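PDB 6KUN: 2-oxoglutarate-dependent dioxygenase DAO from Oryza sativa subsp. indica, which probably catalyses the irreversible, iron- and 2-oxoglutarate-dependent oxidation of the auxin indole-3-acetic acid to inactive 2-oxoindole-3-acetic acid, maintaining auxin homeostasis in reproductive organs. Local coordinates for residues G90-A95 against W149-F153; M124-I128 against I245-L249; R54-D58 against Y86-G90. All blocks are in the same frame, centred on the assembly; numbering follows the deposited sequence.

Contact 1 of 3, residues G90-A95 against W149-F153; sequences GLCDAA and WPCQF
Trp-149 meets Ala-95 through its backbone: Trp-149 O lies 3.3 Å from Ala-95 CB. At Pro-150 the carboxylate of Asp-93 passes close by, with OD1 3.3 Å from Pro-150 CA. That oxygen is gripped twice. Cys-151 N donates to Asp-93 OD1 at 2.9 Å, and Ala-95 N reaches it from the opposite face of the carboxylate plane, closing an Asx turn. With CG anti to the backbone N (chi1 178°), Asp-93 extends its carboxylate to the 149-153 segment, just after the cis peptide between Cys-92 and Asp-93. Cys-151 O takes the N-H of Ala-94 at 2.9 Å, well above the carbonyl plane. Gln-152 bends at chi2, and its OE1 comes 3.5 Å from Cys-92 CB; about 5 Å separates the Gln-152 side chain from the bound indole-3-acetic acid. Phe-153 completes the antiparallel pairing: Phe-153 N to Leu-91 O is nearly straight (174°), and Leu-91 N returns a bond to Phe-153 O. Phe-153 CB rests 3.7 Å from Ala-94 CB. Strand 151-158 lies between strands 86-92 and 242-249 in the main sheet, with Leu-91 against helix 97-106, and Cys-151 and Phe-153 against helix 111-138.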
loop_
_atom_site.group_PDB
_atom_site.type_symbol
_atom_site.label_atom_id
_atom_site.label_comp_id
_atom_site.label_asym_id
_atom_site.label_seq_id
_atom_site.Cartn_x
_atom_site.Cartn_y
_atom_site.Cartn_z
ATOM N N GLY B 90 -9.096 -5.670 -20.167
ATOM C CA GLY B 90 -10.149 -4.692 -20.350
ATOM C C GLY B 90 -11.519 -5.330 -20.399
ATOM O O GLY B 90 -11.681 -6.452 -20.905
ATOM N N LEU B 91 -12.503 -4.588 -19.918
ATOM C CA LEU B 91 -13.884 -5.031 -19.795
ATOM C C LEU B 91 -14.791 -3.914 -20.273
ATOM O O LEU B 91 -14.849 -2.852 -19.662
ATOM C CB LEU B 91 -14.209 -5.399 -18.362
ATOM C CG LEU B 91 -15.566 -6.026 -18.051
ATOM C CD1 LEU B 91 -15.687 -6.039 -16.501
ATOM C CD2 LEU B 91 -16.767 -5.398 -18.645
ATOM N N CYS B 92 -15.487 -4.172 -21.357
ATOM C CA CYS B 92 -16.585 -3.369 -21.910
ATOM C C CYS B 92 -17.763 -4.316 -22.136
ATOM O O CYS B 92 -17.567 -5.391 -22.722
ATOM C CB CYS B 92 -16.156 -2.738 -23.236
ATOM S SG CYS B 92 -17.174 -1.367 -23.745
ATOM N N ASP B 93 -18.970 -3.976 -21.659
ATOM C CA ASP B 93 -19.390 -2.708 -21.041
ATOM C C ASP B 93 -19.464 -2.847 -19.517
ATOM O O ASP B 93 -20.280 -3.569 -18.996
ATOM C CB ASP B 93 -20.779 -2.301 -21.634
ATOM C CG ASP B 93 -21.345 -1.023 -21.036
ATOM O OD1 ASP B 93 -20.718 -0.406 -20.151
ATOM O OD2 ASP B 93 -22.441 -0.600 -21.467
ATOM N N ALA B 94 -18.573 -2.142 -18.800
ATOM C CA ALA B 94 -18.464 -2.319 -17.365
ATOM C C ALA B 94 -19.613 -1.697 -16.594
ATOM O O ALA B 94 -19.674 -1.868 -15.380
ATOM C CB ALA B 94 -17.138 -1.752 -16.863
ATOM N N ALA B 95 -20.511 -0.963 -17.257
ATOM C CA ALA B 95 -21.725 -0.484 -16.623
ATOM C C ALA B 95 -22.873 -1.446 -16.813
ATOM O O ALA B 95 -23.946 -1.239 -16.226
ATOM C CB ALA B 95 -22.121 0.890 -17.161
ATOM N N TRP B 149 -24.642 4.984 -18.754
ATOM C CA TRP B 149 -23.639 5.308 -19.749
ATOM C C TRP B 149 -22.646 4.143 -19.864
ATOM O O TRP B 149 -22.112 3.691 -18.844
ATOM C CB TRP B 149 -22.896 6.584 -19.360
ATOM C CG TRP B 149 -23.642 7.873 -19.535
ATOM C CD1 TRP B 149 -24.983 8.092 -19.398
ATOM C CD2 TRP B 149 -23.045 9.148 -19.834
ATOM N NE1 TRP B 149 -25.264 9.433 -19.625
ATOM C CE2 TRP B 149 -24.092 10.090 -19.923
ATOM C CE3 TRP B 149 -21.737 9.564 -20.113
ATOM C CZ2 TRP B 149 -23.862 11.422 -20.210
ATOM C CZ3 TRP B 149 -21.525 10.898 -20.420
ATOM C CH2 TRP B 149 -22.570 11.801 -20.453
ATOM N N PRO B 150 -22.321 3.693 -21.074
ATOM C CA PRO B 150 -21.256 2.697 -21.227
ATOM C C PRO B 150 -19.949 3.106 -20.563
ATOM O O PRO B 150 -19.554 4.282 -20.562
ATOM C CB PRO B 150 -21.116 2.573 -22.746
ATOM C CG PRO B 150 -22.530 2.776 -23.233
ATOM C CD PRO B 150 -23.008 3.944 -22.357
ATOM N N CYS B 151 -19.261 2.094 -20.017
ATOM C CA CYS B 151 -17.993 2.269 -19.309
ATOM C C CYS B 151 -17.011 1.207 -19.760
ATOM O O CYS B 151 -17.397 0.103 -20.159
ATOM C CB CYS B 151 -18.145 2.161 -17.780
ATOM S SG CYS B 151 -19.022 3.536 -16.974
ATOM N N GLN B 152 -15.727 1.549 -19.698
ATOM C CA GLN B 152 -14.650 0.569 -19.849
ATOM C C GLN B 152 -13.828 0.484 -18.558
ATOM O O GLN B 152 -13.440 1.506 -17.983
ATOM C CB GLN B 152 -13.761 0.916 -21.051
ATOM C CG GLN B 152 -12.456 0.072 -21.124
ATOM C CD GLN B 152 -12.348 -0.831 -22.342
ATOM O OE1 GLN B 152 -13.240 -0.863 -23.195
ATOM N NE2 GLN B 152 -11.254 -1.576 -22.428
ATOM N N PHE B 153 -13.615 -0.735 -18.094
ATOM C CA PHE B 153 -12.821 -1.027 -16.909
ATOM C C PHE B 153 -11.521 -1.613 -17.414
ATOM O O PHE B 153 -11.548 -2.517 -18.253
ATOM C CB PHE B 153 -13.546 -2.007 -15.986
ATOM C CG PHE B 153 -12.760 -2.374 -14.733
ATOM C CD1 PHE B 153 -12.539 -1.441 -13.738
ATOM C CD2 PHE B 153 -12.289 -3.657 -14.548
ATOM C CE1 PHE B 153 -11.838 -1.780 -12.587
ATOM C CE2 PHE B 153 -11.598 -3.988 -13.404
ATOM C CZ PHE B 153 -11.372 -3.072 -12.435
#

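Contact 2 of 3, residues M124-I128 against I245-L249; sequences MHSLI and IAMFL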
loop_
_atom_site.group_PDB
_atom_site.type_symbol
_atom_site.label_atom_id
_atom_site.label_comp_id
_atom_site.label_asym_id
_atom_site.label_seq_id
_atom_site.Cartn_x
_atom_site.Cartn_y
_atom_site.Cartn_z
ATOM N N MET B 124 -16.180 0.505 -8.523
ATOM C CA MET B 124 -15.663 1.594 -9.331
ATOM C C MET B 124 -16.732 2.185 -10.233
ATOM O O MET B 124 -16.731 3.403 -10.501
ATOM C CB MET B 124 -14.507 1.095 -10.183
ATOM C CG MET B 124 -13.274 0.766 -9.432
ATOM S SD MET B 124 -12.035 2.014 -9.728
ATOM C CE MET B 124 -11.265 1.352 -11.169
ATOM N N HIS B 125 -17.655 1.357 -10.711
ATOM C CA HIS B 125 -18.741 1.908 -11.507
ATOM C C HIS B 125 -19.591 2.880 -10.678
ATOM O O HIS B 125 -19.903 3.986 -11.123
ATOM C CB HIS B 125 -19.608 0.803 -12.069
ATOM C CG HIS B 125 -20.756 1.331 -12.856
ATOM N ND1 HIS B 125 -22.063 1.187 -12.463
ATOM C CD2 HIS B 125 -20.781 2.072 -13.982
ATOM C CE1 HIS B 125 -22.840 1.803 -13.323
ATOM N NE2 HIS B 125 -22.084 2.319 -14.268
ATOM N N SER B 126 -19.999 2.459 -9.472
ATOM C CA SER B 126 -20.772 3.328 -8.592
ATOM C C SER B 126 -20.015 4.622 -8.297
ATOM O O SER B 126 -20.614 5.708 -8.250
ATOM C CB SER B 126 -21.080 2.603 -7.276
ATOM O OG SER B 126 -21.958 1.511 -7.476
ATOM N N LEU B 127 -18.698 4.516 -8.112
ATOM C CA LEU B 127 -17.893 5.690 -7.829
ATOM C C LEU B 127 -17.952 6.661 -8.994
ATOM O O LEU B 127 -18.219 7.842 -8.800
ATOM C CB LEU B 127 -16.467 5.292 -7.486
ATOM C CG LEU B 127 -15.460 6.404 -7.206
ATOM C CD1 LEU B 127 -15.946 7.335 -6.097
ATOM C CD2 LEU B 127 -14.115 5.804 -6.856
ATOM N N ILE B 128 -17.742 6.192 -10.220
ATOM C CA ILE B 128 -17.608 7.135 -11.326
ATOM C C ILE B 128 -18.968 7.758 -11.628
ATOM O O ILE B 128 -19.035 8.918 -12.024
ATOM C CB ILE B 128 -16.973 6.448 -12.539
ATOM C CG1 ILE B 128 -16.347 7.404 -13.556
ATOM C CG2 ILE B 128 -17.989 5.527 -13.224
ATOM C CD1 ILE B 128 -16.051 8.794 -13.101
ATOM N N ILE B 245 -5.313 0.631 -12.247
ATOM C CA ILE B 245 -6.693 0.264 -12.517
ATOM C C ILE B 245 -7.413 1.547 -12.917
ATOM O O ILE B 245 -7.241 2.610 -12.280
ATOM C CB ILE B 245 -7.328 -0.367 -11.275
ATOM C CG1 ILE B 245 -6.454 -1.502 -10.747
ATOM C CG2 ILE B 245 -8.669 -0.897 -11.565
ATOM C CD1 ILE B 245 -6.842 -1.944 -9.395
ATOM N N ALA B 246 -8.239 1.441 -13.949
ATOM C CA ALA B 246 -8.977 2.609 -14.418
ATOM C C ALA B 246 -10.394 2.250 -14.813
ATOM O O ALA B 246 -10.658 1.151 -15.321
ATOM C CB ALA B 246 -8.270 3.285 -15.625
ATOM N N MET B 247 -11.305 3.175 -14.574
ATOM C CA MET B 247 -12.683 3.065 -15.022
ATOM C C MET B 247 -12.994 4.286 -15.876
ATOM O O MET B 247 -12.857 5.428 -15.411
ATOM C CB MET B 247 -13.637 3.008 -13.825
ATOM C CG MET B 247 -15.099 2.863 -14.246
ATOM S SD MET B 247 -15.538 1.288 -15.022
ATOM C CE MET B 247 -15.730 0.283 -13.558
ATOM N N PHE B 248 -13.359 4.052 -17.121
ATOM C CA PHE B 248 -13.639 5.105 -18.108
ATOM C C PHE B 248 -15.144 5.208 -18.304
ATOM O O PHE B 248 -15.776 4.267 -18.772
ATOM C CB PHE B 248 -12.957 4.844 -19.435
ATOM C CG PHE B 248 -11.474 4.636 -19.328
ATOM C CD1 PHE B 248 -10.951 3.400 -19.003
ATOM C CD2 PHE B 248 -10.598 5.679 -19.579
ATOM C CE1 PHE B 248 -9.591 3.204 -18.939
ATOM C CE2 PHE B 248 -9.220 5.471 -19.517
ATOM C CZ PHE B 248 -8.727 4.226 -19.182
ATOM N N LEU B 249 -15.708 6.334 -17.886
ATOM C CA LEU B 249 -17.078 6.690 -18.211
ATOM C C LEU B 249 -17.072 7.349 -19.584
ATOM O O LEU B 249 -16.449 8.410 -19.763
ATOM C CB LEU B 249 -17.642 7.654 -17.189
ATOM C CG LEU B 249 -19.065 7.568 -16.690
ATOM C CD1 LEU B 249 -19.423 8.950 -16.096
ATOM C CD2 LEU B 249 -20.090 7.133 -17.596
#
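Met-124 and Met-247 meet between helix 111-138 and strand 242-249 and interlock by their terminal methyls, each reaching toward the opposite segment. The segment axes come within 8.9 Å at an angle of 50°, a separation filled by side chains. Met-124 is bent at both chi2 and chi3, which carries its methyl CE over the strand: Met-124 CE lies 3.9 Å from Met-247 CB and 3.5 Å from Ile-245 CG2, the latter a close approach for two carbons, and it also borders the carbonyl carbon of Ala-246. Met-247 makes the reciprocal move. Its CG is anti to the backbone N (chi1 -179°), and two further bends bring Met-247 CE up to the helix, 3.7 Å from Met-124 CB and 3.6 Å from His-125 N. Each methyl therefore lies against the other methionine's CB and then reaches a further neighbour.

One helical turn on, Ile-128 turns both its branches to the strand. Ile-128 CG1 approaches Leu-249 CB at 3.9 Å, while Ile-128 CG2 meets Met-247 CG at 4.1 Å and also borders Leu-249. Ile-128 lies obliquely to both partners. Alternation along the strand sends Ile-245, Met-247 and Leu-249 toward the helix, whereas Ala-246 and Phe-248 point away; Phe-248 touches the bound 2-oxoglutarate.

Phe-153 of strand 151-158 and Val-181 of strand 179-183 extend this apolar layer on the two neighbouring strands.

No hydrogen bond or salt bridge crosses between the segments, and every touching residue is buried. The contact consequently rests on dispersion between methionine methyls and aliphatic carbons, so the helix backs the sheet with hydrocarbon while the other side of the same strand serves the cosubstrate pocket.

Contact 3 of 3, residues R54-D58 against Y86-G90; sequences RALFD and YEAFG
Leu-56 and Phe-57, in the last turn of helix 43-57, face Phe-89 and Ala-88 of strand 86-92 with the nearest CA atoms 8.1 Å apart (Phe-57 to Ala-88), a helix-on-sheet packing against the jelly-roll sheet of this dioxygenase fold. The Phe-57 ring reaches across to the strand and receives the edge of Phe-89 over one face. This is an offset edge-to-face pair, with ring centroids 5.2 Å apart and planes at 61°. Ala-88 CA sits at the Phe-57 ring's edge, near its plane, so the ring is held both over a face and at its rim. The Glu-87 aliphatic stem also leans on Phe-57: Glu-87 CG lies 3.6 Å from Phe-57 CE1. Beyond it, OE2 has a salt bridge to Lys-64 and a hydrogen bond with Tyr-76 OH, while OE1 has a salt bridge to Arg-157 and a hydrogen bond with Asn-159. Replacing Phe-57 with an alanine would probably open a gap beside Ala-88 and leave the Phe-89 edge without its aromatic face. Lys-64 also hydrogen-bonds to Phe-57 O, tying the end of the helix to the same charged cluster. Phe-89 CE1, which also meets Phe-57, lies 3.9 Å from Leu-56 CB.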
loop_
_atom_site.group_PDB
_atom_site.type_symbol
_atom_site.label_atom_id
_atom_site.label_comp_id
_atom_site.label_asym_id
_atom_site.label_seq_id
_atom_site.Cartn_x
_atom_site.Cartn_y
_atom_site.Cartn_z
ATOM N N ARG B 54 -2.345 -8.128 -9.263
ATOM C CA ARG B 54 -0.993 -8.666 -9.394
ATOM C C ARG B 54 -0.997 -10.160 -9.661
ATOM O O ARG B 54 -0.169 -10.627 -10.443
ATOM C CB ARG B 54 -0.190 -8.317 -8.146
ATOM C CG ARG B 54 0.519 -6.957 -8.321
ATOM C CD ARG B 54 0.642 -6.140 -7.055
ATOM N NE ARG B 54 1.011 -6.941 -5.899
ATOM C CZ ARG B 54 1.437 -6.439 -4.741
ATOM N NH1 ARG B 54 1.570 -5.125 -4.585
ATOM N NH2 ARG B 54 1.743 -7.255 -3.741
ATOM N N ALA B 55 -1.959 -10.893 -9.095
ATOM C CA ALA B 55 -2.106 -12.311 -9.403
ATOM C C ALA B 55 -2.488 -12.526 -10.866
ATOM O O ALA B 55 -1.926 -13.396 -11.541
ATOM C CB ALA B 55 -3.152 -12.932 -8.483
ATOM N N LEU B 56 -3.397 -11.711 -11.391
ATOM C CA LEU B 56 -3.766 -11.814 -12.789
ATOM C C LEU B 56 -2.555 -11.605 -13.680
ATOM O O LEU B 56 -2.346 -12.332 -14.660
ATOM C CB LEU B 56 -4.845 -10.794 -13.144
ATOM C CG LEU B 56 -6.250 -11.130 -12.727
ATOM C CD1 LEU B 56 -7.131 -9.965 -13.186
ATOM C CD2 LEU B 56 -6.674 -12.493 -13.301
ATOM N N PHE B 57 -1.790 -10.539 -13.417
ATOM C CA PHE B 57 -0.662 -10.261 -14.309
ATOM C C PHE B 57 0.493 -11.236 -14.074
ATOM O O PHE B 57 1.349 -11.375 -14.951
ATOM C CB PHE B 57 -0.178 -8.843 -14.170
ATOM C CG PHE B 57 -1.059 -7.854 -14.864
ATOM C CD1 PHE B 57 -1.246 -7.920 -16.225
ATOM C CD2 PHE B 57 -1.705 -6.886 -14.145
ATOM C CE1 PHE B 57 -2.078 -7.027 -16.860
ATOM C CE2 PHE B 57 -2.513 -5.959 -14.785
ATOM C CZ PHE B 57 -2.710 -6.046 -16.146
ATOM N N ASP B 58 0.519 -11.915 -12.934
ATOM C CA ASP B 58 1.531 -12.947 -12.704
ATOM C C ASP B 58 1.144 -14.305 -13.276
ATOM O O ASP B 58 1.891 -15.274 -13.115
ATOM C CB ASP B 58 1.815 -13.093 -11.212
ATOM C CG ASP B 58 2.706 -11.978 -10.679
ATOM O OD1 ASP B 58 3.338 -11.258 -11.487
ATOM O OD2 ASP B 58 2.769 -11.839 -9.449
ATOM N N TYR B 86 3.571 -2.836 -22.324
ATOM C CA TYR B 86 2.220 -2.673 -21.802
ATOM C C TYR B 86 1.397 -3.928 -22.039
ATOM O O TYR B 86 1.428 -4.495 -23.131
ATOM C CB TYR B 86 1.552 -1.465 -22.458
ATOM C CG TYR B 86 0.093 -1.264 -22.108
ATOM C CD1 TYR B 86 -0.290 -0.903 -20.820
ATOM C CD2 TYR B 86 -0.898 -1.417 -23.058
ATOM C CE1 TYR B 86 -1.610 -0.712 -20.494
ATOM C CE2 TYR B 86 -2.239 -1.220 -22.737
ATOM C CZ TYR B 86 -2.580 -0.868 -21.447
ATOM O OH TYR B 86 -3.886 -0.662 -21.084
ATOM N N GLU B 87 0.702 -4.379 -20.997
ATOM C CA GLU B 87 -0.287 -5.445 -21.105
ATOM C C GLU B 87 -1.461 -5.074 -20.209
ATOM O O GLU B 87 -1.336 -4.248 -19.303
ATOM C CB GLU B 87 0.297 -6.818 -20.752
ATOM C CG GLU B 87 0.573 -7.056 -19.285
ATOM C CD GLU B 87 1.391 -8.328 -19.049
ATOM O OE1 GLU B 87 2.552 -8.202 -18.593
ATOM O OE2 GLU B 87 0.889 -9.457 -19.321
ATOM N N ALA B 88 -2.608 -5.672 -20.481
ATOM C CA ALA B 88 -3.792 -5.218 -19.785
ATOM C C ALA B 88 -4.914 -6.229 -19.903
ATOM O O ALA B 88 -4.876 -7.147 -20.726
ATOM C CB ALA B 88 -4.262 -3.863 -20.331
ATOM N N PHE B 89 -5.908 -6.038 -19.030
ATOM C CA PHE B 89 -7.200 -6.709 -19.078
ATOM C C PHE B 89 -8.239 -5.614 -19.160
ATOM O O PHE B 89 -8.239 -4.707 -18.308
ATOM C CB PHE B 89 -7.478 -7.548 -17.810
ATOM C CG PHE B 89 -6.586 -8.736 -17.638
ATOM C CD1 PHE B 89 -5.318 -8.607 -17.092
ATOM C CD2 PHE B 89 -7.062 -10.012 -17.937
ATOM C CE1 PHE B 89 -4.510 -9.724 -16.879
ATOM C CE2 PHE B 89 -6.270 -11.136 -17.737
ATOM C CZ PHE B 89 -5.003 -11.003 -17.207
ATOM N N GLY B 90 -9.096 -5.670 -20.167
ATOM C CA GLY B 90 -10.149 -4.692 -20.350
ATOM C C GLY B 90 -11.519 -5.330 -20.399
ATOM O O GLY B 90 -11.681 -6.452 -20.905
#

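Along the chain contact 3 closes before contacts 1 and 2 open, and the segments of those two alternate. All three reach the same mixed sheet, in which strand 151-158 is flanked by strands 86-92 and 242-249. Contacts 1 and 3 share strand 86-92 and its Gly-90, their centres about 17 Å apart. Contacts 1 and 2 have centres about 8 Å apart and touch directly, with a probable hydrogen bond from Phe-248 N to Gln-152 O. The centres of contacts 2 and 3 are about 17 Å apart and their nearest atoms about 7 Å. Contacts 2 and 3 pack helices 111-138 and 43-57 on the sheet, while contact 1 joins two of its strands, which also carry ligand-pocket residues.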